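Local structure of protein FLUORESCENT IN BLUE LIGHT, chloroplastic (Arabidopsis thaliana, 4YVO) at residues A94-G99 with I131-G136; G106-A111 with A139-E144; T89-A94 with L119-R124. The protein acts as a negative regulator of tetrapyrrole and chlorophyll biosynthesis in chloroplasts, and through its TPR domain, the part described here, forms a complex with glutamyl-tRNA reductase. One frame throughout, in Å; residues are numbered along the deposited sequence. Where two conformers were deposited one is given.

Contact 1 (A94-G99 with I131-G136)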
ATOM      1  N   ALA A  94       0.840   6.220  -1.795  1.00  8.67           N
ATOM      2  CA  ALA A  94      -0.588   6.381  -1.546  1.00  8.70           C
ATOM      3  C   ALA A  94      -1.285   5.019  -1.516  1.00  8.26           C
ATOM      4  O   ALA A  94      -2.122   4.763  -0.647  1.00  8.91           O
ATOM      5  CB  ALA A  94      -1.220   7.302  -2.595  1.00 10.41           C
ATOM      6  N   ALA A  95      -0.925   4.147  -2.455  1.00  7.90           N
ATOM      7  CA  ALA A  95      -1.522   2.819  -2.516  1.00  7.59           C
ATOM      8  C   ALA A  95      -1.203   2.008  -1.260  1.00  7.55           C
ATOM      9  O   ALA A  95      -2.075   1.324  -0.727  1.00  8.56           O
ATOM     10  CB  ALA A  95      -1.067   2.078  -3.768  1.00  8.95           C
ATOM     11  N   ARG A  96       0.036   2.080  -0.788  1.00  7.28           N
ATOM     12  CA  ARG A  96       0.403   1.411   0.453  1.00  7.87           C
ATOM     13  C   ARG A  96      -0.417   1.945   1.624  1.00  8.56           C
ATOM     14  O   ARG A  96      -0.881   1.180   2.472  1.00  8.90           O
ATOM     15  CB  ARG A  96       1.887   1.592   0.743  1.00  9.14           C
ATOM     16  CG  ARG A  96       2.289   1.121   2.140  1.00 11.80           C
ATOM     17  CD  ARG A  96       3.789   1.186   2.347  1.00 16.40           C
ATOM     18  NE  ARG A  96       4.304   2.513   2.040  1.00 23.43           N
ATOM     19  CZ  ARG A  96       5.540   2.754   1.613  1.00 36.50           C
ATOM     20  NH1 ARG A  96       6.394   1.753   1.444  1.00 42.50           N
ATOM     21  NH2 ARG A  96       5.918   3.996   1.353  1.00 39.71           N
ATOM     22  N   GLY A  97      -0.581   3.263   1.685  1.00  7.64           N
ATOM     23  CA  GLY A  97      -1.366   3.879   2.743  1.00  7.42           C
ATOM     24  C   GLY A  97      -2.811   3.408   2.706  1.00  8.72           C
ATOM     25  O   GLY A  97      -3.403   3.118   3.748  1.00  9.06           O
ATOM     26  N   LEU A  98      -3.383   3.337   1.510  1.00  7.61           N
ATOM     27  CA  LEU A  98      -4.742   2.816   1.353  1.00  8.10           C
ATOM     28  C   LEU A  98      -4.835   1.367   1.840  1.00  8.15           C
ATOM     29  O   LEU A  98      -5.748   1.014   2.594  1.00  9.43           O
ATOM     30  CB  LEU A  98      -5.197   2.924  -0.103  1.00  8.81           C
ATOM     31  CG  LEU A  98      -5.484   4.361  -0.545  1.00  8.72           C
ATOM     32  CD1 LEU A  98      -5.543   4.490  -2.062  1.00 10.64           C
ATOM     33  CD2 LEU A  98      -6.774   4.862   0.090  1.00 10.96           C
ATOM     34  N   GLY A  99      -3.889   0.537   1.420  1.00  7.50           N
ATOM     35  CA  GLY A  99      -3.865  -0.856   1.829  1.00  8.09           C
ATOM     36  C   GLY A  99      -3.774  -0.995   3.338  1.00  8.41           C
ATOM     37  O   GLY A  99      -4.500  -1.788   3.940  1.00  8.95           O
ATOM     38  N   ILE A 131       8.200  -2.997  -2.722  1.00  9.24           N
ATOM     39  CA  ILE A 131       7.596  -4.290  -3.017  0.53  8.40           C
ATOM     40  C   ILE A 131       7.764  -5.311  -1.913  1.00  8.28           C
ATOM     41  O   ILE A 131       6.817  -6.058  -1.676  1.00  8.09           O
ATOM     42  CB  ILE A 131       7.908  -4.882  -4.398  0.53  8.61           C
ATOM     43  CG1 ILE A 131       9.335  -5.413  -4.503  0.53  9.28           C
ATOM     44  CG2 ILE A 131       7.611  -3.885  -5.468  0.53  7.26           C
ATOM     45  CD1 ILE A 131       9.489  -6.336  -5.704  0.53  9.16           C
ATOM     46  N   THR A 132       8.872  -5.301  -1.176  1.00  9.06           N
ATOM     47  CA  THR A 132       9.024  -6.240  -0.067  1.00  9.45           C
ATOM     48  C   THR A 132       7.896  -6.097   0.952  1.00  9.10           C
ATOM     49  O   THR A 132       7.250  -7.077   1.340  1.00  9.08           O
ATOM     50  CB  THR A 132      10.379  -6.059   0.634  1.00 11.39           C
ATOM     51  OG1 THR A 132      11.415  -6.099  -0.350  1.00 13.02           O
ATOM     52  CG2 THR A 132      10.605  -7.159   1.676  1.00 12.90           C
ATOM     53  N   GLU A 133       7.644  -4.866   1.367  1.00  8.21           N
ATOM     54  CA  GLU A 133       6.584  -4.597   2.323  1.00  8.64           C
ATOM     55  C   GLU A 133       5.220  -5.018   1.773  1.00  7.75           C
ATOM     56  O   GLU A 133       4.379  -5.549   2.506  1.00  9.02           O
ATOM     57  CB  GLU A 133       6.561  -3.112   2.674  1.00 11.01           C
ATOM     58  CG  GLU A 133       5.574  -2.786   3.753  1.00 14.24           C
ATOM     59  CD  GLU A 133       5.636  -1.336   4.179  1.00 18.75           C
ATOM     60  OE1 GLU A 133       6.594  -0.631   3.786  1.00 22.71           O
ATOM     61  OE2 GLU A 133       4.724  -0.906   4.912  1.00 20.03           O
ATOM     62  N   ALA A 134       5.000  -4.788   0.484  1.00  7.40           N
ATOM     63  CA  ALA A 134       3.732  -5.166  -0.131  1.00  7.05           C
ATOM     64  C   ALA A 134       3.514  -6.681  -0.108  1.00  6.95           C
ATOM     65  O   ALA A 134       2.401  -7.143   0.152  1.00  7.73           O
ATOM     66  CB  ALA A 134       3.632  -4.620  -1.544  1.00  8.69           C
ATOM     67  N   TYR A 135       4.558  -7.459  -0.375  1.00  6.98           N
ATOM     68  CA  TYR A 135       4.412  -8.915  -0.315  1.00  7.16           C
ATOM     69  C   TYR A 135       3.969  -9.363   1.073  1.00  7.38           C
ATOM     70  O   TYR A 135       3.081 -10.208   1.211  1.00  9.14           O
ATOM     71  CB  TYR A 135       5.717  -9.630  -0.646  1.00  7.92           C
ATOM     72  CG  TYR A 135       6.139  -9.617  -2.094  1.00  7.48           C
ATOM     73  CD1 TYR A 135       5.228  -9.814  -3.123  1.00 10.76           C
ATOM     74  CD2 TYR A 135       7.463  -9.422  -2.429  1.00 10.45           C
ATOM     75  CE1 TYR A 135       5.635  -9.823  -4.446  1.00 12.33           C
ATOM     76  CE2 TYR A 135       7.879  -9.433  -3.736  1.00 11.75           C
ATOM     77  CZ  TYR A 135       6.972  -9.630  -4.742  1.00 10.47           C
ATOM     78  OH  TYR A 135       7.426  -9.635  -6.038  1.00 12.86           O
ATOM     79  N   GLY A 136       4.613  -8.818   2.101  1.00  7.47           N
ATOM     80  CA  GLY A 136       4.292  -9.193   3.463  1.00  8.06           C
ATOM     81  C   GLY A 136       2.878  -8.785   3.840  1.00  7.08           C
ATOM     82  O   GLY A 136       2.171  -9.538   4.515  1.00  9.32           O
TER

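Contact 2 (G106-A111 with A139-E144)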
ATOM      1  N   GLY A 106     -10.201  -4.014   8.756  1.00 15.29           N
ATOM      2  CA  GLY A 106     -10.605  -5.396   8.554  1.00 15.90           C
ATOM      3  C   GLY A 106     -11.143  -5.655   7.155  1.00 16.68           C
ATOM      4  O   GLY A 106     -11.846  -6.642   6.921  1.00 19.66           O
ATOM      5  N   LYS A 107     -10.813  -4.759   6.227  1.00 13.89           N
ATOM      6  CA  LYS A 107     -11.234  -4.879   4.834  1.00 13.06           C
ATOM      7  C   LYS A 107     -10.095  -5.454   4.000  1.00 13.68           C
ATOM      8  O   LYS A 107      -9.436  -4.748   3.227  1.00 14.19           O
ATOM      9  CB  LYS A 107     -11.694  -3.518   4.301  1.00 15.19           C
ATOM     10  CG  LYS A 107     -12.953  -3.020   4.993  1.00 17.28           C
ATOM     11  CD  LYS A 107     -13.314  -1.595   4.619  1.00 22.08           C
ATOM     12  CE  LYS A 107     -14.541  -1.142   5.400  1.00 25.47           C
ATOM     13  NZ  LYS A 107     -14.824   0.314   5.245  1.00 32.31           N
ATOM     14  N   TYR A 108      -9.863  -6.751   4.177  1.00 14.43           N
ATOM     15  CA  TYR A 108      -8.667  -7.394   3.638  1.00 14.92           C
ATOM     16  C   TYR A 108      -8.647  -7.572   2.123  1.00 15.18           C
ATOM     17  O   TYR A 108      -7.586  -7.470   1.511  1.00 14.06           O
ATOM     18  CB  TYR A 108      -8.398  -8.718   4.361  1.00 15.10           C
ATOM     19  CG  TYR A 108      -8.263  -8.516   5.848  1.00 14.47           C
ATOM     20  CD1 TYR A 108      -7.156  -7.859   6.377  1.00 15.75           C
ATOM     21  CD2 TYR A 108      -9.248  -8.955   6.724  1.00 18.37           C
ATOM     22  CE1 TYR A 108      -7.026  -7.654   7.733  1.00 18.18           C
ATOM     23  CE2 TYR A 108      -9.126  -8.754   8.087  1.00 21.45           C
ATOM     24  CZ  TYR A 108      -8.014  -8.102   8.584  1.00 20.99           C
ATOM     25  OH  TYR A 108      -7.894  -7.904   9.939  1.00 26.17           O
ATOM     26  N   ARG A 109      -9.794  -7.843   1.510  1.00 17.22           N
ATOM     27  CA  ARG A 109      -9.857  -7.962   0.056  0.70 18.78           C
ATOM     28  C   ARG A 109      -9.567  -6.635  -0.632  1.00 17.52           C
ATOM     29  O   ARG A 109      -8.792  -6.577  -1.587  1.00 18.48           O
ATOM     30  CB  ARG A 109     -11.206  -8.530  -0.400  0.70 22.72           C
ATOM     31  CG  ARG A 109     -11.191 -10.042  -0.465  0.70 25.47           C
ATOM     32  CD  ARG A 109     -12.549 -10.648  -0.816  0.70 26.77           C
ATOM     33  NE  ARG A 109     -12.924 -11.674   0.156  0.70 29.62           N
ATOM     34  CZ  ARG A 109     -12.365 -12.878   0.228  0.70 28.87           C
ATOM     35  NH1 ARG A 109     -11.403 -13.222  -0.620  0.70 26.93           N
ATOM     36  NH2 ARG A 109     -12.764 -13.740   1.154  0.70 30.83           N
ATOM     37  N   GLU A 110     -10.191  -5.574  -0.146  1.00 16.58           N
ATOM     38  CA  GLU A 110      -9.922  -4.254  -0.693  1.00 17.30           C
ATOM     39  C   GLU A 110      -8.455  -3.901  -0.462  1.00 13.79           C
ATOM     40  O   GLU A 110      -7.809  -3.313  -1.326  1.00 13.83           O
ATOM     41  CB  GLU A 110     -10.816  -3.192  -0.053  1.00 22.08           C
ATOM     42  CG  GLU A 110     -12.288  -3.301  -0.394  1.00 31.91           C
ATOM     43  CD  GLU A 110     -13.096  -2.217   0.282  1.00 38.51           C
ATOM     44  OE1 GLU A 110     -12.694  -1.034   0.186  1.00 40.82           O
ATOM     45  OE2 GLU A 110     -14.119  -2.545   0.922  1.00 42.97           O
ATOM     46  N   ALA A 111      -7.921  -4.259   0.701  1.00 11.23           N
ATOM     47  CA  ALA A 111      -6.523  -3.952   1.005  1.00 10.04           C
ATOM     48  C   ALA A 111      -5.589  -4.587  -0.021  1.00  9.94           C
ATOM     49  O   ALA A 111      -4.653  -3.946  -0.505  1.00  9.67           O
ATOM     50  CB  ALA A 111      -6.164  -4.406   2.416  1.00  9.40           C
ATOM     51  N   ALA A 139       0.405 -11.094   2.092  1.00  8.45           N
ATOM     52  CA  ALA A 139       0.406 -12.370   2.805  1.00  9.68           C
ATOM     53  C   ALA A 139      -0.457 -12.282   4.063  1.00 10.42           C
ATOM     54  O   ALA A 139      -1.265 -13.171   4.335  1.00 12.02           O
ATOM     55  CB  ALA A 139       1.834 -12.795   3.161  1.00  9.93           C
ATOM     56  N   ASP A 140      -0.281 -11.203   4.824  1.00 10.00           N
ATOM     57  CA  ASP A 140      -1.061 -10.980   6.040  1.00 10.42           C
ATOM     58  C   ASP A 140      -2.560 -10.892   5.751  1.00  9.60           C
ATOM     59  O   ASP A 140      -3.386 -11.432   6.499  1.00 12.21           O
ATOM     60  CB  ASP A 140      -0.598  -9.707   6.754  1.00 10.56           C
ATOM     61  CG  ASP A 140       0.790  -9.843   7.354  1.00 13.97           C
ATOM     62  OD1 ASP A 140       1.290 -10.982   7.487  1.00 17.21           O
ATOM     63  OD2 ASP A 140       1.384  -8.802   7.711  1.00 14.42           O
ATOM     64  N   CYS A 141      -2.909 -10.210   4.660  1.00  8.71           N
ATOM     65  CA  CYS A 141      -4.309 -10.106   4.256  1.00  8.97           C
ATOM     66  C   CYS A 141      -4.903 -11.469   3.917  1.00 10.62           C
ATOM     67  O   CYS A 141      -6.005 -11.799   4.365  1.00 12.10           O
ATOM     68  CB  CYS A 141      -4.470  -9.160   3.066  1.00 10.56           C
ATOM     69  SG  CYS A 141      -4.199  -7.425   3.444  1.00 11.23           S
ATOM     70  N   TYR A 142      -4.180 -12.262   3.127  1.00 10.37           N
ATOM     71  CA  TYR A 142      -4.672 -13.581   2.751  1.00 11.55           C
ATOM     72  C   TYR A 142      -4.800 -14.486   3.976  1.00 13.65           C
ATOM     73  O   TYR A 142      -5.716 -15.296   4.056  1.00 14.35           O
ATOM     74  CB  TYR A 142      -3.789 -14.221   1.676  1.00 11.51           C
ATOM     75  CG  TYR A 142      -4.090 -13.744   0.272  1.00 10.42           C
ATOM     76  CD1 TYR A 142      -5.365 -13.861  -0.270  1.00 13.37           C
ATOM     77  CD2 TYR A 142      -3.089 -13.214  -0.532  1.00 11.56           C
ATOM     78  CE1 TYR A 142      -5.637 -13.427  -1.555  1.00 14.21           C
ATOM     79  CE2 TYR A 142      -3.352 -12.787  -1.824  1.00 13.08           C
ATOM     80  CZ  TYR A 142      -4.624 -12.895  -2.332  1.00 13.62           C
ATOM     81  OH  TYR A 142      -4.878 -12.466  -3.619  1.00 16.72           O
ATOM     82  N   THR A 143      -3.894 -14.329   4.937  1.00 12.17           N
ATOM     83  CA  THR A 143      -3.990 -15.075   6.188  1.00 13.41           C
ATOM     84  C   THR A 143      -5.288 -14.751   6.935  1.00 14.16           C
ATOM     85  O   THR A 143      -5.989 -15.650   7.404  1.00 16.67           O
ATOM     86  CB  THR A 143      -2.770 -14.815   7.095  1.00 14.76           C
ATOM     87  OG1 THR A 143      -1.585 -15.278   6.436  1.00 15.47           O
ATOM     88  CG2 THR A 143      -2.923 -15.540   8.430  1.00 17.12           C
ATOM     89  N   GLU A 144      -5.621 -13.467   7.031  1.00 14.27           N
ATOM     90  CA  GLU A 144      -6.875 -13.079   7.673  1.00 14.77           C
ATOM     91  C   GLU A 144      -8.104 -13.591   6.921  1.00 15.70           C
ATOM     92  O   GLU A 144      -9.149 -13.830   7.525  1.00 19.27           O
ATOM     93  CB  GLU A 144      -6.957 -11.564   7.852  1.00 16.14           C
ATOM     94  CG  GLU A 144      -5.850 -10.995   8.718  1.00 17.71           C
ATOM     95  CD  GLU A 144      -5.884 -11.527  10.136  1.00 24.86           C
ATOM     96  OE1 GLU A 144      -6.985 -11.846  10.639  1.00 28.10           O
ATOM     97  OE2 GLU A 144      -4.802 -11.622  10.755  1.00 31.74           O
TER

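Contact 3 (T89-A94 with L119-R124)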
ATOM      1  N   THR A  89       6.059   6.939  -8.178  1.00 14.06           N
ATOM      2  CA  THR A  89       6.717   6.726  -6.897  1.00 16.72           C
ATOM      3  C   THR A  89       5.794   7.156  -5.755  1.00 15.67           C
ATOM      4  O   THR A  89       5.625   6.442  -4.763  1.00 15.61           O
ATOM      5  CB  THR A  89       8.046   7.492  -6.818  1.00 20.81           C
ATOM      6  OG1 THR A  89       8.906   7.060  -7.882  1.00 23.96           O
ATOM      7  CG2 THR A  89       8.728   7.231  -5.485  1.00 23.85           C
ATOM      8  N   GLU A  90       5.184   8.324  -5.903  1.00 14.35           N
ATOM      9  CA  GLU A  90       4.247   8.805  -4.896  1.00 15.31           C
ATOM     10  C   GLU A  90       2.946   8.012  -4.944  1.00 14.69           C
ATOM     11  O   GLU A  90       2.292   7.810  -3.916  1.00 13.98           O
ATOM     12  CB  GLU A  90       3.983  10.302  -5.067  1.00 17.87           C
ATOM     13  CG  GLU A  90       5.220  11.165  -4.864  1.00 23.50           C
ATOM     14  CD  GLU A  90       5.929  10.858  -3.564  1.00 30.20           C
ATOM     15  OE1 GLU A  90       5.368  11.164  -2.493  1.00 33.60           O
ATOM     16  OE2 GLU A  90       7.046  10.303  -3.609  1.00 35.38           O
ATOM     17  N   GLU A  91       2.574   7.553  -6.136  1.00 11.77           N
ATOM     18  CA  GLU A  91       1.387   6.719  -6.278  1.00 11.02           C
ATOM     19  C   GLU A  91       1.503   5.453  -5.435  1.00 10.63           C
ATOM     20  O   GLU A  91       0.540   5.034  -4.791  1.00 10.20           O
ATOM     21  CB  GLU A  91       1.145   6.357  -7.747  1.00 11.48           C
ATOM     22  CG  GLU A  91      -0.179   5.667  -7.978  1.00 14.09           C
ATOM     23  CD  GLU A  91      -0.393   5.263  -9.423  1.00 15.51           C
ATOM     24  OE1 GLU A  91       0.457   5.610 -10.279  1.00 18.22           O
ATOM     25  OE2 GLU A  91      -1.415   4.594  -9.707  1.00 17.33           O
ATOM     26  N   LYS A  92       2.682   4.845  -5.442  1.00 10.34           N
ATOM     27  CA  LYS A  92       2.920   3.658  -4.631  1.00  9.70           C
ATOM     28  C   LYS A  92       2.786   3.946  -3.134  1.00  9.83           C
ATOM     29  O   LYS A  92       2.283   3.110  -2.389  1.00 10.31           O
ATOM     30  CB  LYS A  92       4.283   3.028  -4.972  1.00 11.00           C
ATOM     31  CG  LYS A  92       4.280   2.374  -6.353  1.00 12.77           C
ATOM     32  CD  LYS A  92       5.452   1.431  -6.586  1.00 18.39           C
ATOM     33  CE  LYS A  92       6.785   2.114  -6.443  1.00 22.65           C
ATOM     34  NZ  LYS A  92       7.948   1.155  -6.565  1.00 15.53           N
ATOM     35  N   LYS A  93       3.226   5.121  -2.694  1.00  9.31           N
ATOM     36  CA  LYS A  93       3.098   5.476  -1.282  1.00  9.42           C
ATOM     37  C   LYS A  93       1.618   5.620  -0.904  1.00  8.03           C
ATOM     38  O   LYS A  93       1.190   5.196   0.177  1.00 10.03           O
ATOM     39  CB  LYS A  93       3.857   6.770  -0.968  1.00 11.53           C
ATOM     40  CG  LYS A  93       5.365   6.693  -1.202  1.00 16.61           C
ATOM     41  CD  LYS A  93       6.048   8.006  -0.830  1.00 21.69           C
ATOM     42  CE  LYS A  93       7.497   8.024  -1.290  1.00 28.66           C
ATOM     43  NZ  LYS A  93       8.104   9.382  -1.183  1.00 33.02           N
ATOM     44  N   ALA A  94       0.840   6.220  -1.795  1.00  8.67           N
ATOM     45  CA  ALA A  94      -0.588   6.381  -1.546  1.00  8.70           C
ATOM     46  C   ALA A  94      -1.285   5.019  -1.516  1.00  8.26           C
ATOM     47  O   ALA A  94      -2.122   4.763  -0.647  1.00  8.91           O
ATOM     48  CB  ALA A  94      -1.220   7.302  -2.595  1.00 10.41           C
ATOM     49  N   LEU A 119       2.840  -3.470  -6.340  1.00  9.35           N
ATOM     50  CA  LEU A 119       3.537  -4.459  -7.162  1.00  9.67           C
ATOM     51  C   LEU A 119       3.401  -4.157  -8.655  1.00  9.87           C
ATOM     52  O   LEU A 119       4.370  -4.238  -9.417  1.00 10.80           O
ATOM     53  CB  LEU A 119       3.013  -5.868  -6.874  1.00  9.46           C
ATOM     54  CG  LEU A 119       3.168  -6.319  -5.414  1.00 10.18           C
ATOM     55  CD1 LEU A 119       2.649  -7.737  -5.264  1.00 11.58           C
ATOM     56  CD2 LEU A 119       4.611  -6.222  -4.927  1.00 10.65           C
ATOM     57  N   ALA A 120       2.190  -3.806  -9.076  1.00 10.07           N
ATOM     58  CA  ALA A 120       1.932  -3.578 -10.491  1.00 11.04           C
ATOM     59  C   ALA A 120       2.676  -2.354 -11.017  1.00 10.93           C
ATOM     60  O   ALA A 120       3.278  -2.408 -12.089  1.00 12.90           O
ATOM     61  CB  ALA A 120       0.437  -3.457 -10.753  1.00 11.92           C
ATOM     62  N   ILE A 121       2.651  -1.260 -10.255  1.00  9.08           N
ATOM     63  CA  ILE A 121       3.357  -0.045 -10.653  1.00 10.19           C
ATOM     64  C   ILE A 121       4.862  -0.313 -10.707  1.00 10.06           C
ATOM     65  O   ILE A 121       5.559   0.125 -11.626  1.00 11.18           O
ATOM     66  CB  ILE A 121       3.057   1.119  -9.677  1.00  9.85           C
ATOM     67  CG1 ILE A 121       1.576   1.507  -9.730  1.00 11.52           C
ATOM     68  CG2 ILE A 121       3.945   2.328  -9.972  1.00 12.20           C
ATOM     69  CD1 ILE A 121       1.118   2.273  -8.509  1.00 14.28           C
ATOM     70  N   SER A 122       5.362  -1.061  -9.729  1.00  8.55           N
ATOM     71  CA  SER A 122       6.787  -1.384  -9.691  1.00  8.53           C
ATOM     72  C   SER A 122       7.249  -2.146 -10.928  1.00 10.81           C
ATOM     73  O   SER A 122       8.335  -1.895 -11.440  1.00 11.93           O
ATOM     74  CB  SER A 122       7.124  -2.167  -8.429  1.00  9.97           C
ATOM     75  OG  SER A 122       6.890  -1.364  -7.277  1.00 11.35           O
ATOM     76  N   LYS A 123       6.427  -3.071 -11.408  1.00 10.73           N
ATOM     77  CA  LYS A 123       6.770  -3.806 -12.621  1.00 12.79           C
ATOM     78  C   LYS A 123       6.745  -2.895 -13.839  1.00 14.43           C
ATOM     79  O   LYS A 123       7.666  -2.915 -14.661  1.00 15.48           O
ATOM     80  CB  LYS A 123       5.835  -5.000 -12.827  1.00 16.59           C
ATOM     81  CG  LYS A 123       6.073  -6.137 -11.856  1.00 17.88           C
ATOM     82  CD  LYS A 123       5.145  -7.299 -12.165  1.00 21.65           C
ATOM     83  CE  LYS A 123       5.133  -8.319 -11.046  1.00 25.72           C
ATOM     84  NZ  LYS A 123       6.466  -8.910 -10.803  1.00 33.01           N
ATOM     85  N   ARG A 124       5.697  -2.087 -13.956  1.00 14.29           N
ATOM     86  CA  ARG A 124       5.576  -1.182 -15.094  0.58 15.95           C
ATOM     87  C   ARG A 124       6.730  -0.185 -15.167  1.00 16.38           C
ATOM     88  O   ARG A 124       7.219   0.132 -16.255  1.00 19.40           O
ATOM     89  CB  ARG A 124       4.235  -0.442 -15.074  0.58 19.73           C
ATOM     90  CG  ARG A 124       3.043  -1.317 -15.428  0.58 22.71           C
ATOM     91  CD  ARG A 124       1.816  -0.486 -15.781  0.58 23.14           C
ATOM     92  NE  ARG A 124       1.431   0.411 -14.694  0.58 23.85           N
ATOM     93  CZ  ARG A 124       0.585   0.091 -13.719  0.58 23.07           C
ATOM     94  NH1 ARG A 124       0.021  -1.109 -13.688  0.58 22.93           N
ATOM     95  NH2 ARG A 124       0.301   0.976 -12.776  0.58 26.00           N
TER
HETATM   96  O   HOH W   1       1.037   4.242 -12.628  1.00 38.49           O

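Contact 1 (A94-G99 with I131-G136)
Arg96 and Glu133 reach across from separate helices and carry the whole contact. The polar part is a salt bridge: Arg96 NH1 lies 3.3 Å from Glu133 OE1, and the hydrogen bond within it is weak, bent to 128° at the hydrogen. The carboxylate meets the guanidinium obliquely, the two planes 26° apart, and a single N-H faces a single oxygen instead of the paired arrangement of a bidentate bridge.

The rest is contact between the carboxylate and aliphatic chain. Glu133 OE2 lies 3.4 Å from Arg96 CD, the last methylene of the chain, so the acid group spans both the bend of the arginine chain and its charged end. That bend is the turn at chi3 (53°), which swings the guanidinium away from the line of the extended CB-CG-CD part; Glu133, by contrast, stays stretched and crosses the arginine at about a right angle. An alanine here has neither the guanidinium nor the CD methylene, and Glu133 would probably be left without its opposite charge and freer to turn.

The backbones stand well apart, Arg96 CA to Ala134 CA being 7.4 Å, and only 85 Å² is buried in this surface contact. The bridge joins the first helices of two successive tetratricopeptide repeats, TPR 2 and TPR 3, which in TPR folds typically line the concave face.

Contact 2 (G106-A111 with A139-E144)
Tyr108 lays its ring against the aliphatic start of Glu144, with Glu144 CB over the middle of one face. This is a CH-pi contact: the carbon stands 3.5 Å from the centroid of the Tyr108 ring and only 10° off its normal. The pair belongs to the junction of two tetratricopeptide repeats, where the start of helix 108-125 in TPR 2 meets the end of helix 131-144 in TPR 3.

Glu144 CG lies nearer the hydroxyl end of the ring, 3.6 Å from Tyr108 CZ; from there the bend at chi2 (-62°) sets the direction of the carboxylate. That group lies beyond, its plane tilted 33° from the ring, and makes no hydrogen bond to the tyrosine. Over the opposite face, toward the rim, comes the backbone of Gly106, so the ring is held between the turn that precedes its own helix and the last turn of helix 131-144. Gly106 has positive phi and closes the preceding helix in a Schellman motif; Lys107 follows as N-cap of the new one.

Deeper in, the backbones draw close, with Tyr108 CA 5.2 Å from Cys141 CA. Tyr108 CB and Cys141 CB meet there at 4.2 Å, while the cysteine sulfur lies at the ring's edge, near its plane. Leu102 and Gln103 of helix 88-104 also touch Ala111, and Gln103 touches Cys141 as well. Sulfur meets methyl at the buried end: Cys141 SG packs 3.7 Å from Ala111 CB.

Contact 3 (T89-A94 with L119-R124)
Lys92 and Ile121 form the tight part of this contact, sliding past each other in opposite directions where the axes of segments 89-94 and 119-124, antiparallel at 165°, come within 9.8 Å. Ile121 CG2 packs 3.6 Å from Lys92 CG, so the lysine is used first as a hydrocarbon. A turn at chi3 (-59°) then brings its ammonium round to Ser122, Lys92 NZ giving a hydrogen bond of 2.8 Å to Ser122 OG. The buried charge is well provided for: Glu127 makes a salt bridge to the same nitrogen and the carbonyl of Ser129 accepts another hydrogen bond. Ser122 OG in turn is bonded to the carbonyl of Val118, which helps fix its rotation.

On the other flank Ile121 sends CD1 against the carboxylate of Glu91, 3.5 Å from Glu91 CD. The acid gets there because its chain is stretched, with CG anti to N (chi1 -172°), and its OE2 is held by Gln83. On this looser side a water molecule donates to Glu91 OE1 at 2.8 Å; its weak bond to Arg124 NH2 holds for one of two conformers and is doubtful.

The two helices are the antiparallel pair of TPR 2. Helix 68-84 packs on helix 88-104, with Leu79 and Ala82 touching Glu91; helix 131-144 packs on helix 108-125, with Ile131 reaching Leu119 and Ser122.

Helices 88-104, 108-125 and 131-144, consecutive in the chain, supply the segments, apart from the turn at Gly106 and Lys107. In order these are 89-94, 94-99 (sharing Ala94), 106-111, 119-124, 131-136 and 139-144, so the contacts interlock instead of following one another. Contact 1 lies near the centre of the chain, its own centre about 12 Å from that of contact 2 and about 9 Å from that of contact 3, and it touches both; contacts 2 and 3 sit on opposite sides of the chain's centre, about 19 Å apart between centres. Contact 3 packs the hairpin of TPR 2, and contacts 1 and 2 join it to TPR 3 at two places, each through a different helix.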